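Local structure of nitrophorin Cim l NP (1YJH) at residues Glu26-Leu31 and Lys62-Leu67; Gly48-Lys53 and Ile80-Gly85; Lys227-Glu232 and Tyr266-His271. The protein carries nitric oxide on a heme b group and delivers it to the bitten host during feeding, causing vasodilation. All coordinates share one frame; numbering follows the deposited sequence.

Interaction 1 of 3, residues Glu26-Leu31 and Lys62-Leu67; sequences EELLGL and KNFQSL. With HEM (protoporphyrin IX containing Fe), chain C.
Apolar contacts carry this pairing: Leu28, Leu29 and Leu31 meet Phe64 and Leu67 of helix 57-69, and no hydrogen bond crosses between the segments. Leu29 comes at the rim of the Phe64 ring, its CD2 lying 3.9 Å from Phe64 CE2 and in the ring plane. Leu28 CD2 stands farther off along the same edge, 4.5 Å from Phe64 CZ. The Leu67 side chain, CG anti to the backbone N (chi1 160°), projects toward 26-31, where its CD2 is 4.4 Å from both Leu29 CD1 and Leu31 CD1. Glu26 adds its aliphatic part, CG sitting 3.6 Å from Leu67 CD1, while its carboxylate has a long, weak ion pair with Lys71.

Phe64 serves the heme too, through a face of its ring: methyl CMA lies 3.4 Å above the ring plane, over its centre, a CH-pi geometry. Gln65, bent at chi2 (-75°), turns to a propionate and brings NE2 within 2.9 Å of heme O1A; the heme is hydrogen-bonded by Tyr89 OH and Lys75 NZ.

Bonds within each segment shape it. Leu31 N to Glu26 O (2.8 Å) and Gly30 N to Glu27 O close a Schellman motif at Gly30, whose phi is positive. In the helix, Lys62 O accepts from Ser66 N and from the side-chain donor Ser66 OG, which approach from opposite faces of its carbonyl plane. Phe64 thus joins the leucines of the short helix 25-28 and of the Schellman turn that ends it to the proximal heme pocket, one helical turn from the iron ligand Cys60, within a DNase I-like fold.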
# COMPACT_ATOMS: atom_id res chain seq x y z
N GLU A 26 -4.76 9.12 -13.31
CA GLU A 26 -5.42 10.12 -12.48
C GLU A 26 -6.38 9.52 -11.49
O GLU A 26 -6.37 9.90 -10.32
CB GLU A 26 -6.15 11.16 -13.36
CG GLU A 26 -5.20 12.25 -13.83
CD GLU A 26 -5.91 13.56 -13.99
OE1 GLU A 26 -7.16 13.51 -14.11
OE2 GLU A 26 -5.23 14.63 -13.99
N GLU A 27 -7.23 8.61 -11.97
CA GLU A 27 -8.09 7.89 -11.09
C GLU A 27 -7.29 7.06 -10.04
O GLU A 27 -7.64 7.09 -8.85
CB GLU A 27 -9.02 7.00 -11.87
CG GLU A 27 -10.11 6.40 -10.99
CD GLU A 27 -11.16 5.56 -11.73
OE1 GLU A 27 -12.30 5.59 -11.26
OE2 GLU A 27 -10.89 4.84 -12.70
N LEU A 28 -6.26 6.35 -10.52
CA LEU A 28 -5.42 5.50 -9.66
C LEU A 28 -4.89 6.30 -8.45
O LEU A 28 -4.90 5.84 -7.29
CB LEU A 28 -4.27 4.89 -10.47
CG LEU A 28 -3.52 3.79 -9.73
CD1 LEU A 28 -4.42 2.58 -9.41
CD2 LEU A 28 -2.33 3.33 -10.53
N LEU A 29 -4.46 7.54 -8.70
CA LEU A 29 -3.81 8.34 -7.63
C LEU A 29 -4.77 9.26 -6.88
O LEU A 29 -4.39 10.01 -5.94
CB LEU A 29 -2.63 9.13 -8.19
CG LEU A 29 -1.64 8.35 -9.09
CD1 LEU A 29 -0.49 9.30 -9.48
CD2 LEU A 29 -1.10 7.07 -8.49
N GLY A 30 -6.04 9.16 -7.26
CA GLY A 30 -7.07 9.94 -6.64
C GLY A 30 -7.01 11.43 -6.98
O GLY A 30 -7.33 12.26 -6.14
N LEU A 31 -6.64 11.75 -8.23
CA LEU A 31 -6.50 13.15 -8.64
C LEU A 31 -7.70 13.62 -9.51
O LEU A 31 -7.88 14.82 -9.78
CB LEU A 31 -5.14 13.34 -9.33
CG LEU A 31 -3.89 12.93 -8.51
CD1 LEU A 31 -2.52 12.95 -9.27
CD2 LEU A 31 -3.81 13.74 -7.27
N LYS A 62 7.79 7.31 -18.10
CA LYS A 62 7.28 8.30 -19.03
C LYS A 62 5.90 8.79 -18.58
O LYS A 62 5.70 9.99 -18.35
CB LYS A 62 7.25 7.72 -20.45
CG LYS A 62 7.27 8.78 -21.54
CD LYS A 62 7.14 8.15 -22.93
CE LYS A 62 6.97 9.24 -24.03
NZ LYS A 62 8.12 10.25 -24.08
N ASN A 63 4.97 7.87 -18.39
CA ASN A 63 3.59 8.21 -18.04
C ASN A 63 3.39 8.82 -16.66
O ASN A 63 2.61 9.76 -16.52
CB ASN A 63 2.67 7.01 -18.24
CG ASN A 63 2.79 6.40 -19.67
OD1 ASN A 63 3.34 7.03 -20.60
ND2 ASN A 63 2.29 5.18 -19.84
N PHE A 64 4.06 8.25 -15.63
CA PHE A 64 4.00 8.85 -14.30
C PHE A 64 4.68 10.22 -14.27
O PHE A 64 4.08 11.19 -13.73
CB PHE A 64 4.58 7.91 -13.19
CG PHE A 64 3.57 6.93 -12.64
CD1 PHE A 64 3.50 5.64 -13.16
CD2 PHE A 64 2.64 7.32 -11.67
CE1 PHE A 64 2.54 4.75 -12.67
CE2 PHE A 64 1.66 6.43 -11.17
CZ PHE A 64 1.60 5.17 -11.67
N GLN A 65 5.88 10.29 -14.85
CA GLN A 65 6.60 11.61 -14.82
C GLN A 65 5.83 12.68 -15.60
O GLN A 65 5.64 13.77 -15.10
CB GLN A 65 8.10 11.55 -15.22
CG GLN A 65 8.97 10.41 -14.65
CD GLN A 65 9.39 10.54 -13.16
OE1 GLN A 65 8.65 11.09 -12.33
NE2 GLN A 65 10.59 10.00 -12.84
N SER A 66 5.33 12.35 -16.79
CA SER A 66 4.43 13.25 -17.54
C SER A 66 3.26 13.80 -16.76
O SER A 66 2.97 14.98 -16.87
CB SER A 66 3.88 12.60 -18.84
OG SER A 66 4.93 12.07 -19.63
N LEU A 67 2.56 12.98 -15.98
CA LEU A 67 1.35 13.50 -15.33
C LEU A 67 1.70 14.32 -14.09
O LEU A 67 1.03 15.32 -13.76
CB LEU A 67 0.37 12.36 -15.00
CG LEU A 67 -0.69 12.69 -13.91
CD1 LEU A 67 -1.85 13.55 -14.43
CD2 LEU A 67 -1.23 11.43 -13.24
CHA HEM C . 8.73 2.26 -12.32
CHB HEM C . 4.16 1.81 -10.99
CHC HEM C . 4.08 -2.50 -13.31
CHD HEM C . 8.79 -2.20 -14.28
C1A HEM C . 7.51 2.54 -11.81
C2A HEM C . 7.13 3.80 -11.19
C3A HEM C . 5.84 3.66 -10.78
C4A HEM C . 5.43 2.34 -11.15
CMA HEM C . 4.93 4.69 -10.06
CAA HEM C . 8.01 5.08 -11.01
CBA HEM C . 7.66 6.05 -12.16
CGA HEM C . 8.45 7.34 -12.08
O1A HEM C . 9.61 7.30 -12.56
O2A HEM C . 7.94 8.34 -11.53
C1B HEM C . 3.78 0.63 -11.58
C2B HEM C . 2.41 0.18 -11.56
C3B HEM C . 2.38 -1.00 -12.19
C4B HEM C . 3.69 -1.36 -12.66
CMB HEM C . 1.32 1.03 -10.90
CAB HEM C . 1.16 -1.88 -12.38
CBB HEM C . -0.06 -1.32 -12.24
C1C HEM C . 5.33 -2.83 -13.77
C2C HEM C . 5.72 -4.04 -14.49
C3C HEM C . 7.04 -3.92 -14.70
C4C HEM C . 7.49 -2.66 -14.20
CMC HEM C . 4.85 -5.28 -14.84
CAC HEM C . 8.01 -4.86 -15.40
CBC HEM C . 8.36 -6.04 -14.89
C1D HEM C . 9.25 -0.98 -13.85
C2D HEM C . 10.61 -0.47 -13.94
C3D HEM C . 10.52 0.91 -13.34
C4D HEM C . 9.17 1.12 -12.92
CMD HEM C . 11.86 -1.15 -14.56
CAD HEM C . 11.66 1.92 -13.14
CBD HEM C . 12.36 2.08 -14.47
CGD HEM C . 13.48 3.06 -14.24
O1D HEM C . 14.23 3.23 -15.25
O2D HEM C . 13.60 3.62 -13.10
NA HEM C . 6.44 1.64 -11.81
NB HEM C . 4.50 -0.34 -12.23
NC HEM C . 6.43 -2.01 -13.64
ND HEM C . 8.46 0.00 -13.27
FE HEM C . 6.48 -0.13 -12.57

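Interaction 2 of 3, residues Gly48-Lys53 and Ile80-Gly85; sequences GFQTDK and ITETMG. With HEM (protoporphyrin IX containing Fe), chain C; NO (nitric oxide), chain B.
Gly48 and Glu82 bring the two backbones together through a bond of 2.8 Å from Gly48 N to Glu82 O, bent at the hydrogen (138°). Glu82 also turns its carboxylate back to the loop, the chain folding at chi2 (54°). Its OE1 accepts from Thr51 OG1 at 3.1 Å, met from above the carboxylate plane, and more weakly from Thr51 N. Phe49 lies between the 80-85 turn and the porphyrin: Thr81 O is at the ring edge next to CB, CE1 and CD1 run toward the carbonyls of Thr83 and Met84, and heme C1C, also at the edge near the ring plane, is 3.5 Å from both CD2 and CE2. The turn itself is braced by Thr81 OG1, which accepts from Thr83 N and Met84 N, forming an ST turn and an ST motif. Ile80 divides its branches, CD1 reaching heme methyl CMD at 3.5 Å and CG2 nitric oxide O at 3.7 Å. Phe49 CD2, 3.8 Å from nitric oxide N, joins Ile80 and Gly85 in presenting carbon atoms to the gas, consistent with a ligand retained mainly by its iron bond, 1.9 Å from Fe to nitric oxide N, and not by hydrogen bonds from these residues.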
# COMPACT_ATOMS: atom_id res chain seq x y z
N GLY A 48 8.61 -9.86 -11.61
CA GLY A 48 9.61 -9.48 -12.61
C GLY A 48 9.84 -8.01 -12.86
O GLY A 48 10.36 -7.65 -13.93
N PHE A 49 9.50 -7.13 -11.90
CA PHE A 49 9.78 -5.70 -12.05
C PHE A 49 11.25 -5.35 -12.33
O PHE A 49 11.54 -4.44 -13.11
CB PHE A 49 9.34 -4.90 -10.83
CG PHE A 49 7.91 -5.10 -10.44
CD1 PHE A 49 7.60 -5.81 -9.28
CD2 PHE A 49 6.88 -4.57 -11.21
CE1 PHE A 49 6.27 -6.00 -8.93
CE2 PHE A 49 5.53 -4.75 -10.82
CZ PHE A 49 5.24 -5.47 -9.70
N GLN A 50 12.17 -6.03 -11.64
CA GLN A 50 13.57 -5.61 -11.64
C GLN A 50 14.22 -5.91 -12.97
O GLN A 50 14.72 -5.00 -13.63
CB GLN A 50 14.36 -6.23 -10.49
CG GLN A 50 15.51 -5.35 -10.04
CD GLN A 50 16.33 -6.00 -8.94
OE1 GLN A 50 17.55 -6.13 -9.06
NE2 GLN A 50 15.67 -6.43 -7.87
N THR A 51 14.18 -7.18 -13.34
CA THR A 51 14.66 -7.63 -14.64
C THR A 51 14.03 -6.78 -15.73
O THR A 51 14.74 -6.23 -16.59
CB THR A 51 14.28 -9.09 -14.87
OG1 THR A 51 14.86 -9.91 -13.84
CG2 THR A 51 14.95 -9.60 -16.16
N ASP A 52 12.70 -6.67 -15.65
CA ASP A 52 11.88 -5.99 -16.65
C ASP A 52 11.96 -6.65 -18.04
O ASP A 52 12.24 -5.98 -19.03
CB ASP A 52 12.20 -4.49 -16.69
CG ASP A 52 11.18 -3.70 -17.43
OD1 ASP A 52 11.39 -2.49 -17.65
OD2 ASP A 52 10.11 -4.20 -17.84
N LYS A 53 11.70 -7.95 -18.08
CA LYS A 53 11.61 -8.70 -19.34
C LYS A 53 10.51 -8.27 -20.33
O LYS A 53 10.69 -8.45 -21.55
CB LYS A 53 11.50 -10.21 -19.05
CG LYS A 53 12.77 -10.84 -18.48
CD LYS A 53 13.89 -10.99 -19.53
CE LYS A 53 14.83 -12.16 -19.19
NZ LYS A 53 15.86 -11.84 -18.14
N ILE A 80 12.53 -0.78 -6.79
CA ILE A 80 11.92 -2.00 -7.31
C ILE A 80 12.77 -3.23 -7.00
O ILE A 80 14.02 -3.15 -6.87
CB ILE A 80 11.55 -1.88 -8.83
CG1 ILE A 80 12.77 -1.44 -9.67
CG2 ILE A 80 10.32 -0.92 -9.06
CD1 ILE A 80 12.67 -1.70 -11.21
N THR A 81 12.08 -4.34 -6.79
CA THR A 81 12.71 -5.63 -6.61
C THR A 81 12.05 -6.53 -7.62
O THR A 81 11.36 -6.05 -8.53
CB THR A 81 12.58 -6.21 -5.17
OG1 THR A 81 11.20 -6.45 -4.84
CG2 THR A 81 13.06 -5.22 -4.14
N GLU A 82 12.25 -7.83 -7.49
CA GLU A 82 11.61 -8.74 -8.38
C GLU A 82 10.11 -8.84 -8.12
O GLU A 82 9.36 -9.24 -9.01
CB GLU A 82 12.18 -10.12 -8.20
CG GLU A 82 12.33 -10.82 -9.54
CD GLU A 82 13.14 -9.97 -10.54
OE1 GLU A 82 12.69 -9.80 -11.68
OE2 GLU A 82 14.23 -9.45 -10.17
N THR A 83 9.71 -8.55 -6.87
CA THR A 83 8.32 -8.77 -6.49
C THR A 83 7.59 -7.55 -5.99
O THR A 83 6.38 -7.62 -5.87
CB THR A 83 8.12 -9.94 -5.47
OG1 THR A 83 8.75 -9.61 -4.21
CG2 THR A 83 8.73 -11.27 -6.00
N MET A 84 8.33 -6.48 -5.69
CA MET A 84 7.75 -5.26 -5.17
C MET A 84 8.25 -4.02 -5.91
O MET A 84 9.31 -4.02 -6.54
CB MET A 84 8.11 -5.05 -3.69
CG MET A 84 7.66 -6.19 -2.73
SD MET A 84 8.24 -5.98 -1.08
CE MET A 84 9.81 -6.82 -1.20
N GLY A 85 7.43 -2.98 -5.81
CA GLY A 85 7.73 -1.62 -6.27
C GLY A 85 7.14 -0.62 -5.30
O GLY A 85 5.98 -0.74 -4.86
CHA HEM C . 8.73 2.26 -12.32
CHB HEM C . 4.16 1.81 -10.99
CHC HEM C . 4.08 -2.50 -13.31
CHD HEM C . 8.79 -2.20 -14.28
C1A HEM C . 7.51 2.54 -11.81
C2A HEM C . 7.13 3.80 -11.19
C3A HEM C . 5.84 3.66 -10.78
C4A HEM C . 5.43 2.34 -11.15
CMA HEM C . 4.93 4.69 -10.06
CAA HEM C . 8.01 5.08 -11.01
CBA HEM C . 7.66 6.05 -12.16
CGA HEM C . 8.45 7.34 -12.08
O1A HEM C . 9.61 7.30 -12.56
O2A HEM C . 7.94 8.34 -11.53
C1B HEM C . 3.78 0.63 -11.58
C2B HEM C . 2.41 0.18 -11.56
C3B HEM C . 2.38 -1.00 -12.19
C4B HEM C . 3.69 -1.36 -12.66
CMB HEM C . 1.32 1.03 -10.90
CAB HEM C . 1.16 -1.88 -12.38
CBB HEM C . -0.06 -1.32 -12.24
C1C HEM C . 5.33 -2.83 -13.77
C2C HEM C . 5.72 -4.04 -14.49
C3C HEM C . 7.04 -3.92 -14.70
C4C HEM C . 7.49 -2.66 -14.20
CMC HEM C . 4.85 -5.28 -14.84
CAC HEM C . 8.01 -4.86 -15.40
CBC HEM C . 8.36 -6.04 -14.89
C1D HEM C . 9.25 -0.98 -13.85
C2D HEM C . 10.61 -0.47 -13.94
C3D HEM C . 10.52 0.91 -13.34
C4D HEM C . 9.17 1.12 -12.92
CMD HEM C . 11.86 -1.15 -14.56
CAD HEM C . 11.66 1.92 -13.14
CBD HEM C . 12.36 2.08 -14.47
CGD HEM C . 13.48 3.06 -14.24
O1D HEM C . 14.23 3.23 -15.25
O2D HEM C . 13.60 3.62 -13.10
NA HEM C . 6.44 1.64 -11.81
NB HEM C . 4.50 -0.34 -12.23
NC HEM C . 6.43 -2.01 -13.64
ND HEM C . 8.46 0.00 -13.27
FE HEM C . 6.48 -0.13 -12.57
N NO B . 6.99 -0.83 -10.91
O NO B . 6.73 -0.21 -9.82

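Interaction 3 of 3, residues Lys227-Glu232 and Tyr266-His271; sequences KPNTDE and YKQTEH
Lys267 reaches across to Asp231, and its NZ meets Asp231 OD1 at 2.7 Å in a salt bridge on the syn side of the carboxylate, not far from its plane. The lysine runs extended as far as CE and bends at chi4 (-68°), which turns the ammonium to the acid; along the way CD passes 3.8 Å from Thr230 O. The same NZ also bonds Thr264 O, so a second acceptor helps fix its position. Asn229 donates its backbone N to Lys267 O at 2.7 Å, a fairly straight bond (163°). Asn229, with positive phi, is the third residue of a type II beta turn from Lys227 to Thr230. The turn lies against the loop joining strands 255-262 and 274-281 of the six-stranded sheet in the DNase I-like fold. Lys227 O accepts from Thr230 N and apparently from Thr230 OG1, at a length too short to be trusted. With CG anti to the carbonyl carbon (chi1 -41°), the Asn229 amide swings back over the neighbouring backbone, ND2 3.6 Å from Gln268 CA, while Pro228 CB lies 4.0 Å from Gln268 O. Arg272 bonds both Thr230 O and Thr269 O, linking the two loops from outside the segments.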
# COMPACT_ATOMS: atom_id res chain seq x y z
N LYS A 227 -12.50 -12.59 -11.58
CA LYS A 227 -12.17 -13.00 -12.96
C LYS A 227 -11.86 -11.66 -13.64
O LYS A 227 -12.65 -10.69 -13.52
CB LYS A 227 -13.31 -13.78 -13.63
CG LYS A 227 -13.91 -14.93 -12.78
CD LYS A 227 -14.89 -15.85 -13.58
CE LYS A 227 -16.11 -16.33 -12.73
NZ LYS A 227 -17.46 -15.74 -13.19
N PRO A 228 -10.67 -11.55 -14.21
CA PRO A 228 -10.22 -10.32 -14.89
C PRO A 228 -11.25 -9.69 -15.84
O PRO A 228 -11.93 -10.42 -16.56
CB PRO A 228 -9.03 -10.82 -15.70
CG PRO A 228 -8.46 -11.86 -14.87
CD PRO A 228 -9.63 -12.59 -14.22
N ASN A 229 -11.34 -8.37 -15.81
CA ASN A 229 -12.30 -7.57 -16.62
C ASN A 229 -13.78 -7.77 -16.27
O ASN A 229 -14.66 -7.26 -16.98
CB ASN A 229 -12.04 -7.71 -18.14
CG ASN A 229 -10.56 -7.69 -18.49
OD1 ASN A 229 -10.00 -8.71 -18.86
ND2 ASN A 229 -9.91 -6.53 -18.33
N THR A 230 -14.06 -8.50 -15.18
CA THR A 230 -15.42 -8.69 -14.68
C THR A 230 -15.47 -8.16 -13.29
O THR A 230 -14.42 -7.74 -12.75
CB THR A 230 -15.86 -10.19 -14.72
OG1 THR A 230 -15.05 -11.01 -13.88
CG2 THR A 230 -15.67 -10.79 -16.10
N ASP A 231 -16.68 -8.09 -12.74
CA ASP A 231 -16.92 -7.87 -11.31
C ASP A 231 -17.29 -9.18 -10.68
O ASP A 231 -17.88 -9.23 -9.61
CB ASP A 231 -18.05 -6.87 -11.10
CG ASP A 231 -17.72 -5.51 -11.65
OD1 ASP A 231 -16.85 -4.85 -11.06
OD2 ASP A 231 -18.28 -5.03 -12.66
N GLU A 232 -16.87 -10.26 -11.31
CA GLU A 232 -17.24 -11.56 -10.82
C GLU A 232 -16.16 -12.23 -10.02
O GLU A 232 -15.03 -12.38 -10.49
CB GLU A 232 -17.60 -12.46 -11.97
CG GLU A 232 -19.07 -12.32 -12.33
CD GLU A 232 -19.30 -12.87 -13.70
OE1 GLU A 232 -18.73 -13.96 -14.00
OE2 GLU A 232 -20.04 -12.19 -14.48
N TYR A 266 -10.65 -0.19 -12.17
CA TYR A 266 -9.50 -0.91 -12.61
C TYR A 266 -9.77 -2.41 -12.44
O TYR A 266 -9.54 -2.96 -11.35
CB TYR A 266 -8.24 -0.44 -11.83
CG TYR A 266 -7.89 1.01 -12.07
CD1 TYR A 266 -8.43 2.03 -11.27
CD2 TYR A 266 -7.06 1.38 -13.15
CE1 TYR A 266 -8.15 3.38 -11.51
CE2 TYR A 266 -6.75 2.75 -13.39
CZ TYR A 266 -7.31 3.72 -12.59
OH TYR A 266 -7.03 5.05 -12.80
N LYS A 267 -10.25 -3.09 -13.51
CA LYS A 267 -10.63 -4.52 -13.44
C LYS A 267 -9.72 -5.46 -14.17
O LYS A 267 -9.98 -6.65 -14.27
CB LYS A 267 -12.03 -4.80 -14.03
CG LYS A 267 -13.07 -3.75 -13.78
CD LYS A 267 -14.45 -4.25 -14.19
CE LYS A 267 -15.49 -3.15 -13.92
NZ LYS A 267 -15.77 -2.80 -12.45
N GLN A 268 -8.61 -4.95 -14.66
CA GLN A 268 -7.78 -5.73 -15.57
C GLN A 268 -7.10 -6.89 -14.89
O GLN A 268 -6.47 -7.75 -15.54
CB GLN A 268 -6.75 -4.83 -16.27
CG GLN A 268 -7.24 -3.42 -16.56
CD GLN A 268 -6.68 -2.46 -15.61
OE1 GLN A 268 -5.59 -1.94 -15.81
NE2 GLN A 268 -7.42 -2.16 -14.58
N THR A 269 -7.23 -6.99 -13.56
CA THR A 269 -6.66 -8.18 -12.93
C THR A 269 -7.54 -8.74 -11.77
O THR A 269 -8.63 -8.20 -11.48
CB THR A 269 -5.19 -7.89 -12.48
OG1 THR A 269 -4.45 -9.09 -12.37
CG2 THR A 269 -5.12 -7.34 -11.07
N GLU A 270 -7.01 -9.77 -11.12
CA GLU A 270 -7.61 -10.54 -10.05
C GLU A 270 -7.83 -9.74 -8.77
O GLU A 270 -8.71 -10.05 -7.98
CB GLU A 270 -6.66 -11.67 -9.63
CG GLU A 270 -6.33 -12.76 -10.61
CD GLU A 270 -5.66 -13.92 -9.90
OE1 GLU A 270 -4.70 -13.74 -9.07
OE2 GLU A 270 -6.13 -15.03 -10.16
N HIS A 271 -6.95 -8.75 -8.51
CA HIS A 271 -7.15 -7.83 -7.39
C HIS A 271 -7.50 -6.42 -7.87
O HIS A 271 -7.01 -5.99 -8.95
CB HIS A 271 -5.83 -7.64 -6.57
CG HIS A 271 -5.17 -8.87 -6.08
ND1 HIS A 271 -5.09 -9.17 -4.72
CD2 HIS A 271 -4.42 -9.80 -6.71
CE1 HIS A 271 -4.39 -10.26 -4.55
NE2 HIS A 271 -3.94 -10.66 -5.76

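Interaction 1 is the buried contact, interaction 2 is partly buried and interaction 3 lies at the surface; their chemistry follows that order, from leucine and phenylalanine contacts, through mixed hydrogen bonds and apolar side chains, to a salt bridge with a backbone bond. Interactions 1 and 2 both touch the heme, from the proximal helix 57-69 and from the nitric oxide side respectively, and their segments alternate along the chain. Interaction 3 meets interaction 1 through Tyr266, whose OH is weakly hydrogen-bonded by Leu28 N. Interaction 2 joins the loop after strand 39-46 to the turn before strand 84-91, whereas interaction 3 joins two loops, one leading into strand 274-281.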